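PDB 6KMO: Alpha/beta hydrolase from Enterobacter asburiae, which probably hydrolyses ester bonds, acting as a lipase or esterase of the alpha/beta hydrolase family. Local coordinates for residues F266-R280 / V295-Y309. The protein carries 2 engineered substitutions. Numbering follows the deposited sequence.
Sequences FPETLIQTAELDVLR and VPVTVTRYNGMIHDY
Asp-277 and His-307 both set CG anti to the backbone N (chi1 -178° and -175°), and these torsions bring carboxylate and imidazole together. His-307 ND1 donates to Asp-277 OD2 over 2.7 Å; the oxygen lies in the ring plane, whereas the histidine approaches it on the syn side but tilted out of the carboxylate plane, the two planes steeply inclined to each other. Asp-277 OD1 accepts from Leu-279 N from above the carboxylate, a capping bond ahead of helix 280-292, so each carboxylate oxygen is gripped and the group's rotation is restrained. Leu-279 CD1 packs 3.3 Å from His-307 CE1, and Trp-208 meets the imidazole edge-to-face.

Upstream, strands 269-274 and 297-302 run parallel, their axes 4.6 Å apart, with alternating backbone bonds from Thr-269 N to Pro-296 O through to Glu-275 N to Tyr-302 O. On one face Gln-272 reaches past the Tyr-302 ring, and its OE1 accepts from Tyr-309 OH at 2.8 Å, with the amide and ring planes nearly parallel but the hydroxyl tilted out of the carbonyl plane; Ala-324 O takes a bond from its NE2. On the other face, which carries Thr-273 and Arg-301, the Arg-301 guanidinium stacks on that of Arg-280 from the start of helix 280-292, with planes at 11° and centres 4.0 Å apart. Glu-284 forms a salt bridge with Arg-301 NE, which would offset the like charges.

At the turn after strand 297-302, Glu-275 OE1 uses its anti lone pair to accept from Gly-304 N at 2.8 Å, its carboxylate stacked on the Asn-303 amide, while OE2 bridges to Arg-288 of the second subunit. Thr-300 to Tyr-302 continue the sheet antiparallel into that subunit. The parallel strands belong to a beta-alpha-beta unit, and the His-carboxylate pair on the loops beyond them, with His-307 touching Ser-180 of a GxSxG sequence, is consistent with the catalytic triad of an alpha/beta hydrolase.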
loop_
_atom_site.group_PDB
_atom_site.type_symbol
_atom_site.label_atom_id
_atom_site.label_comp_id
_atom_site.label_asym_id
_atom_site.label_seq_id
_atom_site.Cartn_x
_atom_site.Cartn_y
_atom_site.Cartn_z
ATOM N N PHE A 266 -13.932 15.235 7.510
ATOM C CA PHE A 266 -13.241 15.087 6.227
ATOM C C PHE A 266 -13.612 13.732 5.621
ATOM O O PHE A 266 -13.849 12.765 6.343
ATOM C CB PHE A 266 -11.745 15.101 6.550
ATOM C CG PHE A 266 -10.791 15.423 5.408
ATOM C CD1 PHE A 266 -10.528 16.731 5.025
ATOM C CD2 PHE A 266 -10.066 14.405 4.801
ATOM C CE1 PHE A 266 -9.599 17.006 4.039
ATOM C CE2 PHE A 266 -9.124 14.683 3.809
ATOM C CZ PHE A 266 -8.896 15.976 3.432
ATOM N N PRO A 267 -13.670 13.630 4.293
ATOM C CA PRO A 267 -14.031 12.340 3.685
ATOM C C PRO A 267 -13.021 11.240 4.001
ATOM O O PRO A 267 -11.848 11.497 4.284
ATOM C CB PRO A 267 -14.059 12.638 2.178
ATOM C CG PRO A 267 -14.283 14.136 2.087
ATOM C CD PRO A 267 -13.578 14.708 3.294
ATOM N N GLU A 268 -13.485 10.000 3.908
ATOM C CA GLU A 268 -12.586 8.858 3.998
ATOM C C GLU A 268 -11.464 9.031 2.989
ATOM O O GLU A 268 -11.695 9.460 1.854
ATOM C CB GLU A 268 -13.341 7.557 3.748
ATOM C CG GLU A 268 -14.469 7.332 4.752
ATOM C CD GLU A 268 -14.855 5.882 4.954
ATOM O OE1 GLU A 268 -14.063 4.964 4.676
ATOM O OE2 GLU A 268 -15.996 5.659 5.422
ATOM N N THR A 269 -10.242 8.668 3.390
ATOM C CA THR A 269 -9.053 9.064 2.653
ATOM C C THR A 269 -8.016 7.956 2.593
ATOM O O THR A 269 -7.812 7.218 3.564
ATOM C CB THR A 269 -8.442 10.310 3.319
ATOM O OG1 THR A 269 -9.333 11.420 3.182
ATOM C CG2 THR A 269 -7.125 10.716 2.711
ATOM N N LEU A 270 -7.353 7.864 1.440
ATOM C CA LEU A 270 -6.136 7.088 1.245
ATOM C C LEU A 270 -5.029 8.078 0.928
ATOM O O LEU A 270 -5.190 8.917 0.030
ATOM C CB LEU A 270 -6.284 6.111 0.083
ATOM C CG LEU A 270 -4.990 5.416 -0.360
ATOM C CD1 LEU A 270 -4.424 4.517 0.729
ATOM C CD2 LEU A 270 -5.239 4.594 -1.602
ATOM N N ILE A 271 -3.902 7.985 1.639
ATOM C CA ILE A 271 -2.701 8.754 1.320
ATOM C C ILE A 271 -1.608 7.769 0.953
ATOM O O ILE A 271 -1.332 6.841 1.716
ATOM C CB ILE A 271 -2.249 9.616 2.513
ATOM C CG1 ILE A 271 -3.289 10.662 2.858
ATOM C CG2 ILE A 271 -0.907 10.273 2.208
ATOM C CD1 ILE A 271 -3.092 11.348 4.205
ATOM N N GLN A 272 -0.990 7.955 -0.212
ATOM C CA GLN A 272 0.241 7.240 -0.543
ATOM C C GLN A 272 1.412 8.195 -0.382
ATOM O O GLN A 272 1.339 9.350 -0.809
ATOM C CB GLN A 272 0.253 6.716 -1.980
ATOM C CG GLN A 272 -0.863 5.734 -2.301
ATOM C CD GLN A 272 -0.612 4.924 -3.559
ATOM O OE1 GLN A 272 0.288 5.228 -4.354
ATOM N NE2 GLN A 272 -1.432 3.893 -3.761
ATOM N N THR A 273 2.494 7.717 0.224
ATOM C CA THR A 273 3.727 8.488 0.268
ATOM C C THR A 273 4.867 7.683 -0.346
ATOM O O THR A 273 4.829 6.453 -0.423
ATOM C CB THR A 273 4.080 8.919 1.693
ATOM O OG1 THR A 273 4.285 7.738 2.464
ATOM C CG2 THR A 273 3.005 9.818 2.295
ATOM N N ALA A 274 5.878 8.415 -0.799
ATOM C CA ALA A 274 7.108 7.839 -1.323
ATOM C C ALA A 274 8.184 7.904 -0.257
ATOM O O ALA A 274 8.361 8.940 0.396
ATOM C CB ALA A 274 7.569 8.619 -2.546
ATOM N N GLU A 275 8.936 6.808 -0.092
ATOM C CA GLU A 275 9.946 6.768 0.967
ATOM C C GLU A 275 10.998 7.860 0.793
ATOM O O GLU A 275 11.463 8.431 1.783
ATOM C CB GLU A 275 10.615 5.390 1.028
ATOM C CG GLU A 275 11.721 5.281 2.080
ATOM C CD GLU A 275 12.457 3.963 2.053
ATOM O OE1 GLU A 275 12.533 3.310 0.989
ATOM O OE2 GLU A 275 12.963 3.592 3.136
ATOM N N LEU A 276 11.408 8.145 -0.441
ATOM C CA LEU A 276 12.516 9.073 -0.693
ATOM C C LEU A 276 11.983 10.340 -1.343
ATOM O O LEU A 276 12.319 10.644 -2.485
ATOM C CB LEU A 276 13.603 8.398 -1.545
ATOM C CG LEU A 276 14.254 7.177 -0.868
ATOM C CD1 LEU A 276 13.676 5.895 -1.414
ATOM C CD2 LEU A 276 15.778 7.194 -1.030
ATOM N N ASP A 277 11.153 11.083 -0.611
ATOM C CA ASP A 277 10.448 12.274 -1.089
ATOM C C ASP A 277 10.502 13.308 0.023
ATOM O O ASP A 277 10.179 13.005 1.173
ATOM C CB ASP A 277 8.997 11.876 -1.412
ATOM C CG ASP A 277 8.133 13.003 -1.981
ATOM O OD1 ASP A 277 8.541 14.180 -2.004
ATOM O OD2 ASP A 277 7.001 12.678 -2.442
ATOM N N VAL A 278 10.907 14.537 -0.313
ATOM C CA VAL A 278 10.880 15.620 0.664
ATOM C C VAL A 278 9.507 15.750 1.324
ATOM O O VAL A 278 9.422 16.100 2.500
ATOM C CB VAL A 278 11.326 16.969 0.061
ATOM C CG1 VAL A 278 12.800 16.924 -0.337
ATOM C CG2 VAL A 278 10.454 17.384 -1.115
ATOM N N LEU A 279 8.429 15.482 0.587
ATOM C CA LEU A 279 7.062 15.629 1.065
ATOM C C LEU A 279 6.581 14.448 1.896
ATOM O O LEU A 279 5.467 14.483 2.417
ATOM C CB LEU A 279 6.118 15.798 -0.127
ATOM C CG LEU A 279 6.425 16.950 -1.079
ATOM C CD1 LEU A 279 5.434 16.893 -2.222
ATOM C CD2 LEU A 279 6.421 18.283 -0.371
ATOM N N ARG A 280 7.380 13.393 2.041
ATOM C CA ARG A 280 6.896 12.190 2.708
ATOM C C ARG A 280 6.352 12.490 4.099
ATOM O O ARG A 280 5.236 12.092 4.447
ATOM C CB ARG A 280 8.044 11.194 2.821
ATOM C CG ARG A 280 7.675 9.891 3.474
ATOM C CD ARG A 280 8.936 9.149 3.858
ATOM N NE ARG A 280 9.609 9.779 4.978
ATOM C CZ ARG A 280 10.863 9.521 5.344
ATOM N NH1 ARG A 280 11.620 8.695 4.649
ATOM N NH2 ARG A 280 11.351 10.100 6.428
ATOM N N VAL A 295 -11.450 10.646 11.222
ATOM C CA VAL A 295 -11.606 10.395 9.787
ATOM C C VAL A 295 -11.082 8.998 9.480
ATOM O O VAL A 295 -9.948 8.685 9.859
ATOM C CB VAL A 295 -10.809 11.434 9.010
ATOM C CG1 VAL A 295 -10.895 11.185 7.510
ATOM C CG2 VAL A 295 -11.295 12.843 9.345
ATOM N N PRO A 296 -11.840 8.149 8.785
ATOM C CA PRO A 296 -11.270 6.881 8.304
ATOM C C PRO A 296 -10.180 7.169 7.282
ATOM O O PRO A 296 -10.434 7.766 6.233
ATOM C CB PRO A 296 -12.472 6.152 7.692
ATOM C CG PRO A 296 -13.682 6.823 8.341
ATOM C CD PRO A 296 -13.274 8.253 8.445
ATOM N N VAL A 297 -8.956 6.775 7.601
ATOM C CA VAL A 297 -7.803 7.110 6.772
ATOM C C VAL A 297 -6.792 5.969 6.777
ATOM O O VAL A 297 -6.493 5.369 7.821
ATOM C CB VAL A 297 -7.174 8.456 7.185
ATOM C CG1 VAL A 297 -6.743 8.430 8.642
ATOM C CG2 VAL A 297 -5.999 8.779 6.296
ATOM N N THR A 298 -6.253 5.684 5.596
ATOM C CA THR A 298 -5.187 4.712 5.386
ATOM C C THR A 298 -3.987 5.466 4.856
ATOM O O THR A 298 -4.131 6.277 3.933
ATOM C CB THR A 298 -5.625 3.673 4.350
ATOM O OG1 THR A 298 -6.790 2.984 4.814
ATOM C CG2 THR A 298 -4.536 2.657 4.096
ATOM N N VAL A 299 -2.811 5.214 5.432
ATOM C CA VAL A 299 -1.566 5.828 4.970
ATOM C C VAL A 299 -0.603 4.712 4.590
ATOM O O VAL A 299 -0.241 3.888 5.437
ATOM C CB VAL A 299 -0.934 6.729 6.035
ATOM C CG1 VAL A 299 0.365 7.327 5.521
ATOM C CG2 VAL A 299 -1.904 7.854 6.439
ATOM N N THR A 300 -0.192 4.686 3.323
ATOM C CA THR A 300 0.704 3.663 2.799
ATOM C C THR A 300 1.959 4.329 2.263
ATOM O O THR A 300 1.884 5.152 1.339
ATOM C CB THR A 300 0.065 2.879 1.651
ATOM O OG1 THR A 300 -1.260 2.466 1.990
ATOM C CG2 THR A 300 0.891 1.647 1.295
ATOM N N ARG A 301 3.104 3.962 2.819
ATOM C CA ARG A 301 4.400 4.384 2.305
ATOM C C ARG A 301 4.935 3.307 1.370
ATOM O O ARG A 301 5.024 2.139 1.752
ATOM C CB ARG A 301 5.386 4.586 3.457
ATOM C CG ARG A 301 6.785 4.993 3.023
ATOM C CD ARG A 301 7.792 4.891 4.148
ATOM N NE ARG A 301 7.616 5.953 5.119
ATOM C CZ ARG A 301 8.526 6.326 6.006
ATOM N NH1 ARG A 301 9.676 5.681 6.071
ATOM N NH2 ARG A 301 8.278 7.332 6.826
ATOM N N TYR A 302 5.292 3.697 0.151
ATOM C CA TYR A 302 5.878 2.794 -0.834
ATOM C C TYR A 302 7.393 2.961 -0.793
ATOM O O TYR A 302 7.922 4.043 -1.086
ATOM C CB TYR A 302 5.286 3.024 -2.233
ATOM C CG TYR A 302 3.860 2.497 -2.322
ATOM C CD1 TYR A 302 2.802 3.243 -1.840
ATOM C CD2 TYR A 302 3.592 1.240 -2.828
ATOM C CE1 TYR A 302 1.506 2.757 -1.874
ATOM C CE2 TYR A 302 2.287 0.746 -2.877
ATOM C CZ TYR A 302 1.257 1.521 -2.397
ATOM O OH TYR A 302 -0.054 1.071 -2.410
ATOM N N ASN A 303 8.089 1.903 -0.388
ATOM C CA ASN A 303 9.529 2.015 -0.221
ATOM C C ASN A 303 10.275 2.036 -1.558
ATOM O O ASN A 303 9.819 1.520 -2.580
ATOM C CB ASN A 303 10.060 0.896 0.671
ATOM C CG ASN A 303 10.034 1.241 2.132
ATOM O OD1 ASN A 303 9.512 2.280 2.551
ATOM N ND2 ASN A 303 10.626 0.374 2.940
ATOM N N GLY A 304 11.430 2.700 -1.542
ATOM C CA GLY A 304 12.297 2.748 -2.687
ATOM C C GLY A 304 11.887 3.750 -3.737
ATOM O O GLY A 304 12.557 3.844 -4.774
ATOM N N MET A 305 10.809 4.492 -3.505
ATOM C CA MET A 305 10.230 5.376 -4.506
ATOM C C MET A 305 10.630 6.827 -4.262
ATOM O O MET A 305 10.838 7.266 -3.124
ATOM C CB MET A 305 8.692 5.291 -4.498
ATOM C CG MET A 305 8.095 3.977 -4.959
ATOM S SD MET A 305 8.556 3.474 -6.701
ATOM C CE MET A 305 9.889 2.236 -6.331
ATOM N N ILE A 306 10.701 7.572 -5.357
ATOM C CA ILE A 306 10.820 9.011 -5.320
ATOM C C ILE A 306 9.451 9.664 -5.478
ATOM O O ILE A 306 8.472 9.033 -5.873
ATOM C CB ILE A 306 11.775 9.534 -6.425
ATOM C CG1 ILE A 306 11.335 9.040 -7.799
ATOM C CG2 ILE A 306 13.209 9.157 -6.112
ATOM C CD1 ILE A 306 12.032 9.726 -8.939
ATOM N N HIS A 307 9.398 10.959 -5.192
ATOM C CA HIS A 307 8.237 11.774 -5.510
ATOM C C HIS A 307 7.767 11.518 -6.939
ATOM O O HIS A 307 8.562 11.410 -7.869
ATOM C CB HIS A 307 8.608 13.252 -5.348
ATOM C CG HIS A 307 7.448 14.168 -5.529
ATOM N ND1 HIS A 307 6.437 14.268 -4.607
ATOM C CD2 HIS A 307 7.100 14.962 -6.571
ATOM C CE1 HIS A 307 5.523 15.120 -5.062
ATOM N NE2 HIS A 307 5.909 15.556 -6.246
ATOM N N ASP A 308 6.445 11.459 -7.125
ATOM C CA ASP A 308 5.850 11.326 -8.457
ATOM C C ASP A 308 6.195 9.989 -9.113
ATOM O O ASP A 308 6.121 9.851 -10.336
ATOM C CB ASP A 308 6.206 12.503 -9.379
ATOM C CG ASP A 308 5.149 13.587 -9.391
ATOM O OD1 ASP A 308 3.944 13.328 -9.128
ATOM O OD2 ASP A 308 5.533 14.734 -9.733
ATOM N N TYR A 309 6.455 8.958 -8.307
ATOM C CA TYR A 309 6.738 7.641 -8.864
ATOM C C TYR A 309 5.623 7.196 -9.795
ATOM O O TYR A 309 5.882 6.639 -10.867
ATOM C CB TYR A 309 6.996 6.598 -7.768
ATOM C CG TYR A 309 5.892 6.383 -6.739
ATOM C CD1 TYR A 309 5.882 7.111 -5.569
ATOM C CD2 TYR A 309 4.902 5.436 -6.925
ATOM C CE1 TYR A 309 4.892 6.926 -4.611
ATOM C CE2 TYR A 309 3.890 5.238 -5.969
ATOM C CZ TYR A 309 3.909 5.991 -4.808
ATOM O OH TYR A 309 2.932 5.870 -3.835
HETATM O O HOH W 1 -8.952 4.640 3.599
HETATM O O HOH W 2 -2.083 2.591 -1.102
HETATM O O HOH W 3 11.763 12.372 -4.409
#